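Local coordinates for RRNA methyltransferase (Streptomyces viridochromogenes, PDB 1O9G), which methylates N1 of guanine 2535 in 23S ribosomal RNA, using S-adenosyl-L-methionine, and so confers resistance to the orthosomycin antibiotic avilamycin, at residues Pro29-Val33 / Arg34-Glu38; Arg132-Arg135 / Glu136-Thr139; Pro192-Gly195 / Leu196-Leu200. The protein carries 3 engineered substitutions. All coordinates share one frame; numbering follows the deposited sequence.

Contact 1 of 3, residues Pro29-Val33 / Arg34-Glu38; sequences PAFPV and RLATE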
ATOM      1  N   PRO A  29      -0.810  12.215  -0.724  1.00 25.75           N
ATOM      2  CA  PRO A  29       0.007  12.032  -1.905  1.00 25.54           C
ATOM      3  C   PRO A  29      -0.364  10.746  -2.631  1.00 23.83           C
ATOM      4  O   PRO A  29      -0.907   9.816  -2.063  1.00 23.59           O
ATOM      5  CB  PRO A  29       1.397  11.902  -1.320  1.00 26.63           C
ATOM      6  CG  PRO A  29       1.169  11.211  -0.019  1.00 26.11           C
ATOM      7  CD  PRO A  29      -0.123  11.756   0.501  1.00 26.07           C
ATOM      8  N   ALA A  30      -0.069  10.741  -3.903  1.00 23.46           N
ATOM      9  CA  ALA A  30      -0.039   9.511  -4.645  1.00 22.87           C
ATOM     10  C   ALA A  30       1.293   8.882  -4.204  1.00 23.14           C
ATOM     11  O   ALA A  30       1.999   9.404  -3.325  1.00 26.35           O
ATOM     12  CB  ALA A  30      -0.101   9.821  -6.122  1.00 23.55           C
ATOM     13  N   PHE A  31       1.610   7.758  -4.770  1.00 20.01           N
ATOM     14  CA  PHE A  31       2.903   7.128  -4.616  1.00 18.61           C
ATOM     15  C   PHE A  31       3.318   6.658  -6.016  1.00 17.46           C
ATOM     16  O   PHE A  31       2.482   6.173  -6.753  1.00 17.51           O
ATOM     17  CB  PHE A  31       2.783   5.931  -3.674  1.00 17.51           C
ATOM     18  CG  PHE A  31       4.095   5.448  -3.168  1.00 16.55           C
ATOM     19  CD1 PHE A  31       4.661   5.993  -2.037  1.00 20.41           C
ATOM     20  CD2 PHE A  31       4.779   4.451  -3.849  1.00 16.54           C
ATOM     21  CE1 PHE A  31       5.914   5.590  -1.604  1.00 20.74           C
ATOM     22  CE2 PHE A  31       6.019   4.013  -3.391  1.00 17.92           C
ATOM     23  CZ  PHE A  31       6.566   4.558  -2.273  1.00 20.55           C
ATOM     24  N   PRO A  32       4.591   6.758  -6.406  1.00 18.21           N
ATOM     25  CA  PRO A  32       4.980   6.290  -7.746  1.00 19.11           C
ATOM     26  C   PRO A  32       4.770   4.791  -7.919  1.00 18.41           C
ATOM     27  O   PRO A  32       5.247   4.027  -7.094  1.00 17.27           O
ATOM     28  CB  PRO A  32       6.470   6.626  -7.845  1.00 19.99           C
ATOM     29  CG  PRO A  32       6.773   7.455  -6.712  1.00 22.40           C
ATOM     30  CD  PRO A  32       5.727   7.324  -5.667  1.00 18.38           C
ATOM     31  N   VAL A  33       4.058   4.389  -8.962  1.00 16.92           N
ATOM     32  CA  VAL A  33       3.772   2.986  -9.211  1.00 16.07           C
ATOM     33  C   VAL A  33       5.051   2.164  -9.317  1.00 17.08           C
ATOM     34  O   VAL A  33       5.146   1.081  -8.757  1.00 16.56           O
ATOM     35  CB  VAL A  33       2.915   2.816 -10.469  1.00 18.12           C
ATOM     36  CG1 VAL A  33       2.720   1.355 -10.795  1.00 18.49           C
ATOM     37  CG2 VAL A  33       1.545   3.523 -10.265  1.00 19.06           C
ATOM     38  N   ARG A  34       6.045   2.676 -10.030  1.00 17.85           N
ATOM     39  CA  ARG A  34       7.255   1.891 -10.215  1.00 19.35           C
ATOM     40  C   ARG A  34       7.947   1.574  -8.888  1.00 17.96           C
ATOM     41  O   ARG A  34       8.436   0.463  -8.672  1.00 18.84           O
ATOM     42  CB  ARG A  34       8.213   2.611 -11.155  1.00 21.79           C
ATOM     43  CG  ARG A  34       9.422   1.806 -11.514  1.00 24.16           C
ATOM     44  CD  ARG A  34      10.352   2.499 -12.457  1.00 29.95           C
ATOM     45  NE  ARG A  34      11.290   1.553 -13.045  1.00 31.90           N
ATOM     46  CZ  ARG A  34      12.315   1.909 -13.811  1.00 39.39           C
ATOM     47  NH1 ARG A  34      12.538   3.191 -14.085  1.00 43.12           N
ATOM     48  NH2 ARG A  34      13.124   0.986 -14.311  1.00 42.91           N
ATOM     49  N   LEU A  35       8.001   2.549  -8.006  1.00 17.41           N
ATOM     50  CA  LEU A  35       8.616   2.357  -6.712  1.00 16.77           C
ATOM     51  C   LEU A  35       7.754   1.422  -5.868  1.00 15.72           C
ATOM     52  O   LEU A  35       8.271   0.600  -5.109  1.00 15.59           O
ATOM     53  CB  LEU A  35       8.846   3.698  -6.014  1.00 18.69           C
ATOM     54  CG  LEU A  35       9.535   3.642  -4.669  1.00 19.24           C
ATOM     55  CD1 LEU A  35      10.862   2.891  -4.762  1.00 20.32           C
ATOM     56  CD2 LEU A  35       9.766   5.035  -4.126  1.00 20.78           C
ATOM     57  N   ALA A  36       6.442   1.555  -5.970  1.00 15.43           N
ATOM     58  CA  ALA A  36       5.551   0.656  -5.211  1.00 14.50           C
ATOM     59  C   ALA A  36       5.810  -0.803  -5.553  1.00 14.37           C
ATOM     60  O   ALA A  36       5.963  -1.652  -4.661  1.00 14.04           O
ATOM     61  CB  ALA A  36       4.103   0.993  -5.459  1.00 14.87           C
ATOM     62  N   THR A  37       5.887  -1.095  -6.836  1.00 15.24           N
ATOM     63  CA  THR A  37       6.061  -2.480  -7.267  1.00 15.34           C
ATOM     64  C   THR A  37       7.486  -2.972  -6.941  1.00 15.84           C
ATOM     65  O   THR A  37       7.666  -4.122  -6.592  1.00 16.19           O
ATOM     66  CB  THR A  37       5.668  -2.657  -8.722  1.00 17.37           C
ATOM     67  OG1 THR A  37       5.743  -4.048  -9.048  1.00 20.93           O
ATOM     68  CG2 THR A  37       6.593  -1.974  -9.659  1.00 18.41           C
ATOM     69  N   GLU A  38       8.478  -2.086  -6.981  1.00 15.96           N
ATOM     70  CA  GLU A  38       9.847  -2.436  -6.608  1.00 16.21           C
ATOM     71  C   GLU A  38       9.913  -2.851  -5.139  1.00 14.97           C
ATOM     72  O   GLU A  38      10.481  -3.876  -4.803  1.00 16.58           O
ATOM     73  CB  GLU A  38      10.804  -1.269  -6.883  1.00 18.61           C
ATOM     74  CG  GLU A  38      12.252  -1.511  -6.473  1.00 19.79           C
ATOM     75  CD  GLU A  38      13.003  -2.504  -7.346  1.00 21.71           C
ATOM     76  OE1 GLU A  38      12.564  -2.795  -8.472  1.00 22.92           O
ATOM     77  OE2 GLU A  38      14.071  -2.987  -6.910  1.00 25.14           O
TER
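P32 and V33 start the first turn of helix 33-45 by giving their carbonyl oxygens to A36 and T37: A36 N bonds to P32 O at 3.0 Å, and T37 N to V33 O likewise at 3.0 Å. P32 is the N-cap, and a proline is tolerated there because the helix asks the N-cap for its carbonyl and needs no hydrogen from its nitrogen. One residue earlier, F31 lays its ring against this first turn, edge on to A36. With CG anti to the backbone N (chi1 -164°), the ring is carried to the helix, CE2 standing 3.6 Å from A36 N; the small A36 lets the edge come up to its backbone. F31 CD2 packs 3.9 Å from A36 CB in van der Waals contact. The F31 and L35 side chains cross obliquely, with CZ 3.7 Å from L35 CD2. P32 CD sits 3.4 Å above one face of the phenyl, toward its rim. L65 of helix 64-72 and R235 also touch the phenyl. On another side of the turn, T37 CG2 rests 3.5 Å from V33 O. A36 N spends its hydrogen on P32 O, and the phenyl edge beside it adds only apolar contact; F31, L35 and A36 thus pack together on one side of the helix start, while the polar ends of R34 and T37 bind A7 and H73.

Contact 2 of 3, residues Arg132-Arg135 / Glu136-Thr139; sequences RRLR and ERLT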
ATOM      1  N   ARG A 132     -11.867  -0.245 -17.851  1.00 17.46           N
ATOM      2  CA  ARG A 132     -12.195  -1.472 -18.559  1.00 19.66           C
ATOM      3  C   ARG A 132     -10.975  -2.395 -18.595  1.00 19.54           C
ATOM      4  O   ARG A 132     -11.105  -3.574 -18.289  1.00 19.93           O
ATOM      5  CB  ARG A 132     -12.667  -1.181 -19.985  1.00 21.46           C
ATOM      6  CG  ARG A 132     -12.794  -2.421 -20.850  1.00 26.12           C
ATOM      7  CD  ARG A 132     -13.125  -2.119 -22.312  1.00 31.62           C
ATOM      8  NE  ARG A 132     -12.116  -1.273 -22.974  1.00 36.12           N
ATOM      9  CZ  ARG A 132     -10.902  -1.695 -23.357  1.00 40.31           C
ATOM     10  NH1 ARG A 132     -10.504  -2.947 -23.127  1.00 42.00           N
ATOM     11  NH2 ARG A 132     -10.064  -0.858 -23.963  1.00 41.47           N
ATOM     12  N   ARG A 133      -9.808  -1.875 -18.953  1.00 18.90           N
ATOM     13  CA  ARG A 133      -8.600  -2.694 -19.021  1.00 19.13           C
ATOM     14  C   ARG A 133      -8.219  -3.263 -17.647  1.00 17.95           C
ATOM     15  O   ARG A 133      -7.856  -4.458 -17.529  1.00 18.98           O
ATOM     16  CB  ARG A 133      -7.423  -1.944 -19.617  1.00 19.90           C
ATOM     17  CG  ARG A 133      -7.534  -1.652 -21.111  1.00 23.03           C
ATOM     18  CD  ARG A 133      -6.252  -1.122 -21.673  1.00 26.74           C
ATOM     19  NE  ARG A 133      -5.986   0.228 -21.186  1.00 27.85           N
ATOM     20  CZ  ARG A 133      -6.360   1.350 -21.789  1.00 25.22           C
ATOM     21  NH1 ARG A 133      -6.971   1.341 -22.966  1.00 29.12           N
ATOM     22  NH2 ARG A 133      -6.093   2.515 -21.227  1.00 22.58           N
ATOM     23  N   LEU A 134      -8.336  -2.448 -16.619  1.00 16.21           N
ATOM     24  CA  LEU A 134      -8.022  -2.902 -15.262  1.00 15.30           C
ATOM     25  C   LEU A 134      -8.978  -4.017 -14.858  1.00 15.43           C
ATOM     26  O   LEU A 134      -8.558  -4.958 -14.189  1.00 15.65           O
ATOM     27  CB  LEU A 134      -8.050  -1.737 -14.239  1.00 14.64           C
ATOM     28  CG  LEU A 134      -6.922  -0.723 -14.360  1.00 15.52           C
ATOM     29  CD1 LEU A 134      -7.227   0.464 -13.431  1.00 15.92           C
ATOM     30  CD2 LEU A 134      -5.588  -1.361 -14.029  1.00 15.09           C
ATOM     31  N   ARG A 135     -10.257  -3.878 -15.176  1.00 15.43           N
ATOM     32  CA  ARG A 135     -11.249  -4.922 -14.896  1.00 15.78           C
ATOM     33  C   ARG A 135     -10.922  -6.220 -15.620  1.00 17.13           C
ATOM     34  O   ARG A 135     -11.015  -7.289 -15.029  1.00 17.25           O
ATOM     35  CB  ARG A 135     -12.667  -4.489 -15.225  1.00 17.91           C
ATOM     36  CG  ARG A 135     -13.726  -5.540 -14.950  1.00 19.63           C
ATOM     37  CD  ARG A 135     -15.166  -5.120 -15.186  1.00 24.19           C
ATOM     38  NE  ARG A 135     -15.325  -4.255 -16.342  1.00 26.66           N
ATOM     39  CZ  ARG A 135     -15.272  -4.637 -17.602  1.00 32.51           C
ATOM     40  NH1 ARG A 135     -15.115  -5.915 -17.923  1.00 35.24           N
ATOM     41  NH2 ARG A 135     -15.417  -3.721 -18.557  1.00 32.25           N
ATOM     42  N   GLU A 136     -10.547  -6.135 -16.884  1.00 18.35           N
ATOM     43  CA  GLU A 136     -10.201  -7.317 -17.653  1.00 21.02           C
ATOM     44  C   GLU A 136      -8.986  -8.040 -17.052  1.00 20.44           C
ATOM     45  O   GLU A 136      -8.998  -9.267 -16.945  1.00 21.61           O
ATOM     46  CB  GLU A 136      -9.993  -6.982 -19.137  1.00 23.91           C
ATOM     47  CG  GLU A 136     -11.270  -6.475 -19.804  1.00 27.36           C
ATOM     48  CD  GLU A 136     -11.059  -5.890 -21.188  1.00 34.76           C
ATOM     49  OE1 GLU A 136      -9.900  -5.576 -21.557  1.00 37.50           O
ATOM     50  OE2 GLU A 136     -12.076  -5.745 -21.904  1.00 37.81           O
ATOM     51  N   ARG A 137      -7.963  -7.301 -16.645  1.00 19.42           N
ATOM     52  CA  ARG A 137      -6.808  -7.886 -15.975  1.00 19.47           C
ATOM     53  C   ARG A 137      -7.191  -8.492 -14.614  1.00 17.05           C
ATOM     54  O   ARG A 137      -6.799  -9.623 -14.329  1.00 17.76           O
ATOM     55  CB  ARG A 137      -5.645  -6.876 -15.837  1.00 19.54           C
ATOM     56  CG  ARG A 137      -4.943  -6.598 -17.147  1.00 24.34           C
ATOM     57  CD  ARG A 137      -3.620  -5.830 -17.067  1.00 27.53           C
ATOM     58  NE  ARG A 137      -3.751  -4.414 -16.702  1.00 28.20           N
ATOM     59  CZ  ARG A 137      -3.989  -3.411 -17.556  1.00 27.67           C
ATOM     60  NH1 ARG A 137      -4.164  -3.638 -18.858  1.00 30.93           N
ATOM     61  NH2 ARG A 137      -4.046  -2.158 -17.112  1.00 25.30           N
ATOM     62  N   LEU A 138      -8.007  -7.795 -13.841  1.00 15.91           N
ATOM     63  CA  LEU A 138      -8.407  -8.275 -12.536  1.00 15.16           C
ATOM     64  C   LEU A 138      -9.158  -9.602 -12.658  1.00 15.56           C
ATOM     65  O   LEU A 138      -8.895 -10.555 -11.924  1.00 16.13           O
ATOM     66  CB  LEU A 138      -9.249  -7.233 -11.791  1.00 14.86           C
ATOM     67  CG  LEU A 138      -9.851  -7.601 -10.426  1.00 14.67           C
ATOM     68  CD1 LEU A 138      -8.731  -7.813  -9.426  1.00 14.18           C
ATOM     69  CD2 LEU A 138     -10.775  -6.533  -9.944  1.00 16.44           C
ATOM     70  N   THR A 139     -10.093  -9.670 -13.590  1.00 16.04           N
ATOM     71  CA  THR A 139     -10.897 -10.852 -13.837  1.00 17.74           C
ATOM     72  C   THR A 139     -10.005 -12.041 -14.203  1.00 18.48           C
ATOM     73  O   THR A 139     -10.195 -13.139 -13.681  1.00 18.81           O
ATOM     74  CB  THR A 139     -11.894 -10.529 -14.970  1.00 19.89           C
ATOM     75  OG1 THR A 139     -12.798  -9.515 -14.505  1.00 21.95           O
ATOM     76  CG2 THR A 139     -12.756 -11.719 -15.333  1.00 21.89           C
TER
HETATM   77  O   HOH W   1     -14.704  -8.539 -16.403  1.00 39.04           O
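E136 lies over the preceding turn of helix 122-140 and reaches back to R132. Its CB sits 3.7 Å from R133 O, and its CG comes within 3.3 Å of R132 O, the carbonyl that also accepts the E136 amide. CG stands anti to the carbonyl carbon (chi1 -64°) and the chain is extended beyond it, which brings the carboxylate back alongside R132. At the tip, OE1 forms a salt bridge with R132 NH1 at 3.1 Å, and OE2 takes a weak hydrogen bond from the same nitrogen at 3.4 Å. OE2 also lies against R132 CG. The guanidinium, bent round at chi3, meets the acid at its edge, the two planes turned 58° apart. A spacing of four residues puts the two side chains on the same side of the helix, which lets them pair.

One turn along, T139 OG1 donates to R135 O at 2.9 Å, approaching from above the carbonyl plane, on the face opposite to T139 N. This oxygen thus holds two donors. A water gives its hydrogen to T139 OG1 at 2.9 Å and accepts one from R135 NH1, linking the two side chains. R137 folds its guanidinium flat across the helix, R133 O being 3.9 Å below the centre of its face, and puts NH2 beside L134 CD2.

R133 and R137 both pair with D15, whose charge probably eases their nearness, and R135 pairs with E109. L134 is buried against L16 and V21 of the N-terminal loop, and L138 against helix 102-119, so the two leucines face the protein and the salt bridges to D15 and E109 tie the sides of the helix to that loop and that helix.

Contact 3 of 3, residues Pro192-Gly195 / Leu196-Leu200; sequences PVAG and LLRSL. Unlike the reference sequence in segment 192-195: P192 (reference Arg), V193 (reference Trp), A194 (reference Arg), G195 (reference Ala).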
ATOM      1  N   PRO A 192       9.221   7.106  17.297  1.00 34.83           N
ATOM      2  CA  PRO A 192       7.975   6.729  16.615  1.00 32.94           C
ATOM      3  C   PRO A 192       8.121   5.539  15.665  1.00 28.17           C
ATOM      4  O   PRO A 192       7.283   4.666  15.712  1.00 25.85           O
ATOM      5  CB  PRO A 192       7.597   8.003  15.848  1.00 36.14           C
ATOM      6  CG  PRO A 192       8.208   9.085  16.622  1.00 40.82           C
ATOM      7  CD  PRO A 192       9.521   8.534  17.105  1.00 38.44           C
ATOM      8  N   VAL A 193       9.163   5.502  14.834  1.00 26.76           N
ATOM      9  CA  VAL A 193       9.371   4.363  13.932  1.00 23.47           C
ATOM     10  C   VAL A 193       9.557   3.111  14.738  1.00 21.78           C
ATOM     11  O   VAL A 193       8.960   2.098  14.443  1.00 20.29           O
ATOM     12  CB  VAL A 193      10.583   4.535  13.010  1.00 24.70           C
ATOM     13  CG1 VAL A 193      10.871   3.227  12.221  1.00 22.92           C
ATOM     14  CG2 VAL A 193      10.347   5.643  12.035  1.00 27.28           C
ATOM     15  N   ALA A 194      10.403   3.173  15.756  1.00 22.80           N
ATOM     16  CA  ALA A 194      10.604   2.025  16.623  1.00 22.77           C
ATOM     17  C   ALA A 194       9.302   1.531  17.234  1.00 21.69           C
ATOM     18  O   ALA A 194       9.044   0.339  17.245  1.00 20.25           O
ATOM     19  CB  ALA A 194      11.584   2.364  17.717  1.00 26.21           C
ATOM     20  N   GLY A 195       8.466   2.433  17.725  1.00 23.50           N
ATOM     21  CA  GLY A 195       7.205   2.040  18.329  1.00 24.35           C
ATOM     22  C   GLY A 195       6.239   1.440  17.320  1.00 22.46           C
ATOM     23  O   GLY A 195       5.518   0.503  17.625  1.00 21.92           O
ATOM     24  N   LEU A 196       6.228   1.990  16.111  1.00 21.31           N
ATOM     25  CA  LEU A 196       5.392   1.459  15.052  1.00 20.71           C
ATOM     26  C   LEU A 196       5.799   0.024  14.762  1.00 18.90           C
ATOM     27  O   LEU A 196       4.952  -0.870  14.698  1.00 17.34           O
ATOM     28  CB  LEU A 196       5.497   2.331  13.804  1.00 22.08           C
ATOM     29  CG  LEU A 196       4.873   1.802  12.508  1.00 24.06           C
ATOM     30  CD1 LEU A 196       3.475   1.392  12.754  1.00 26.86           C
ATOM     31  CD2 LEU A 196       4.948   2.881  11.451  1.00 30.74           C
ATOM     32  N   LEU A 197       7.086  -0.213  14.583  1.00 18.15           N
ATOM     33  CA  LEU A 197       7.546  -1.567  14.296  1.00 17.65           C
ATOM     34  C   LEU A 197       7.241  -2.556  15.409  1.00 18.12           C
ATOM     35  O   LEU A 197       6.803  -3.667  15.140  1.00 17.47           O
ATOM     36  CB  LEU A 197       9.025  -1.599  13.978  1.00 18.05           C
ATOM     37  CG  LEU A 197       9.495  -0.847  12.746  1.00 19.42           C
ATOM     38  CD1 LEU A 197      11.013  -0.910  12.721  1.00 21.35           C
ATOM     39  CD2 LEU A 197       8.906  -1.358  11.468  1.00 19.99           C
ATOM     40  N   ARG A 198       7.423  -2.154  16.664  1.00 19.71           N
ATOM     41  CA  ARG A 198       7.135  -3.048  17.777  1.00 20.97           C
ATOM     42  C   ARG A 198       5.655  -3.368  17.866  1.00 19.45           C
ATOM     43  O   ARG A 198       5.284  -4.496  18.134  1.00 20.54           O
ATOM     44  CB  ARG A 198       7.609  -2.462  19.098  1.00 24.30           C
ATOM     45  CG  ARG A 198       9.122  -2.465  19.276  1.00 29.34           C
ATOM     46  CD  ARG A 198       9.548  -2.203  20.696  1.00 37.44           C
ATOM     47  NE  ARG A 198       8.707  -1.152  21.257  1.00 41.56           N
ATOM     48  CZ  ARG A 198       8.989   0.150  21.258  1.00 43.88           C
ATOM     49  NH1 ARG A 198      10.146   0.616  20.775  1.00 43.76           N
ATOM     50  NH2 ARG A 198       8.103   0.996  21.784  1.00 47.02           N
ATOM     51  N   SER A 199       4.810  -2.376  17.641  1.00 18.46           N
ATOM     52  CA  SER A 199       3.379  -2.610  17.668  1.00 18.53           C
ATOM     53  C   SER A 199       2.972  -3.627  16.606  1.00 18.11           C
ATOM     54  O   SER A 199       2.283  -4.597  16.885  1.00 19.32           O
ATOM     55  CB  SER A 199       2.632  -1.291  17.469  1.00 19.74           C
ATOM     56  OG  SER A 199       1.254  -1.469  17.645  1.00 22.98           O
ATOM     57  N   LEU A 200       3.415  -3.401  15.382  1.00 16.55           N
ATOM     58  CA  LEU A 200       3.103  -4.298  14.281  1.00 17.05           C
ATOM     59  C   LEU A 200       3.612  -5.707  14.559  1.00 17.35           C
ATOM     60  O   LEU A 200       2.899  -6.666  14.324  1.00 18.04           O
ATOM     61  CB  LEU A 200       3.693  -3.771  12.974  1.00 17.13           C
ATOM     62  CG  LEU A 200       3.017  -2.522  12.405  1.00 17.86           C
ATOM     63  CD1 LEU A 200       3.789  -1.970  11.215  1.00 19.28           C
ATOM     64  CD2 LEU A 200       1.582  -2.826  12.050  1.00 20.43           C
TER
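V193 and L197, one turn apart on helix 190-203, run alongside each other in the same direction, with V193 CG1 4.2 Å from L197 CD1. P192, V193, A194 and G195 all differ from the reference sequence and are described as deposited. Beneath the pair the L197 amide bonds to V193 O, and L197 CG passes 3.4 Å from that same oxygen. Both side chains are buried: V193 touches V188, and L197 meets I210 of strand 209-214, where a branched aliphatic group suits a helix face that looks onto a sheet.

R198 is turned quite differently. Its CG stands anti to the carbonyl carbon (chi1 -73°) and a bend at chi3 (-41°) folds the guanidinium back over the previous turn, like a lid. One face of the group covers G195 CA and A194 O, each 3.6 Å from its plane and off its centre. The planar group thus lies on the backbone at G195, while NH1 is 3.8 Å from A194 CB.

On the inward side, L196 CB packs 3.5 Å from P192 O, and its branches go on to V154 and L176. S199 CB sits 3.4 Å from G195 O; its hydroxyl bonds to the carbonyl of V154, a small polar group satisfied in a buried place.

The guanidinium makes no in-plane bond to A194 O, which already accepts the R198 N-H. Its charge would be eased partly by the carbonyl dipole, while hydrocarbon contacts of L197 hold this crossover helix of the beta-alpha-beta unit 171-175, 190-203, 209-214 to its second strand.

In the fold
Contacts 1, 2 and 3 follow in that order along one chain built on a Rossmann-like methyltransferase sheet. Contact 1 opens helix 33-45, which leads into the inner strand 53-57, and lies about 9 Å from the centre of the chain. Contact 2 is on helix 122-140, the last helix before the edge strand 147-151. Contact 3 belongs to the crossover helix 190-203 between parallel strands 171-175 and 209-214. The centres of contacts 2 and 3 are about 37 Å apart, on opposite sides of the chain's centre; contact 1 is about 20 Å from contact 2 and 23 Å from contact 3. None touches another, so the three are independent local features of one sheet-centred fold.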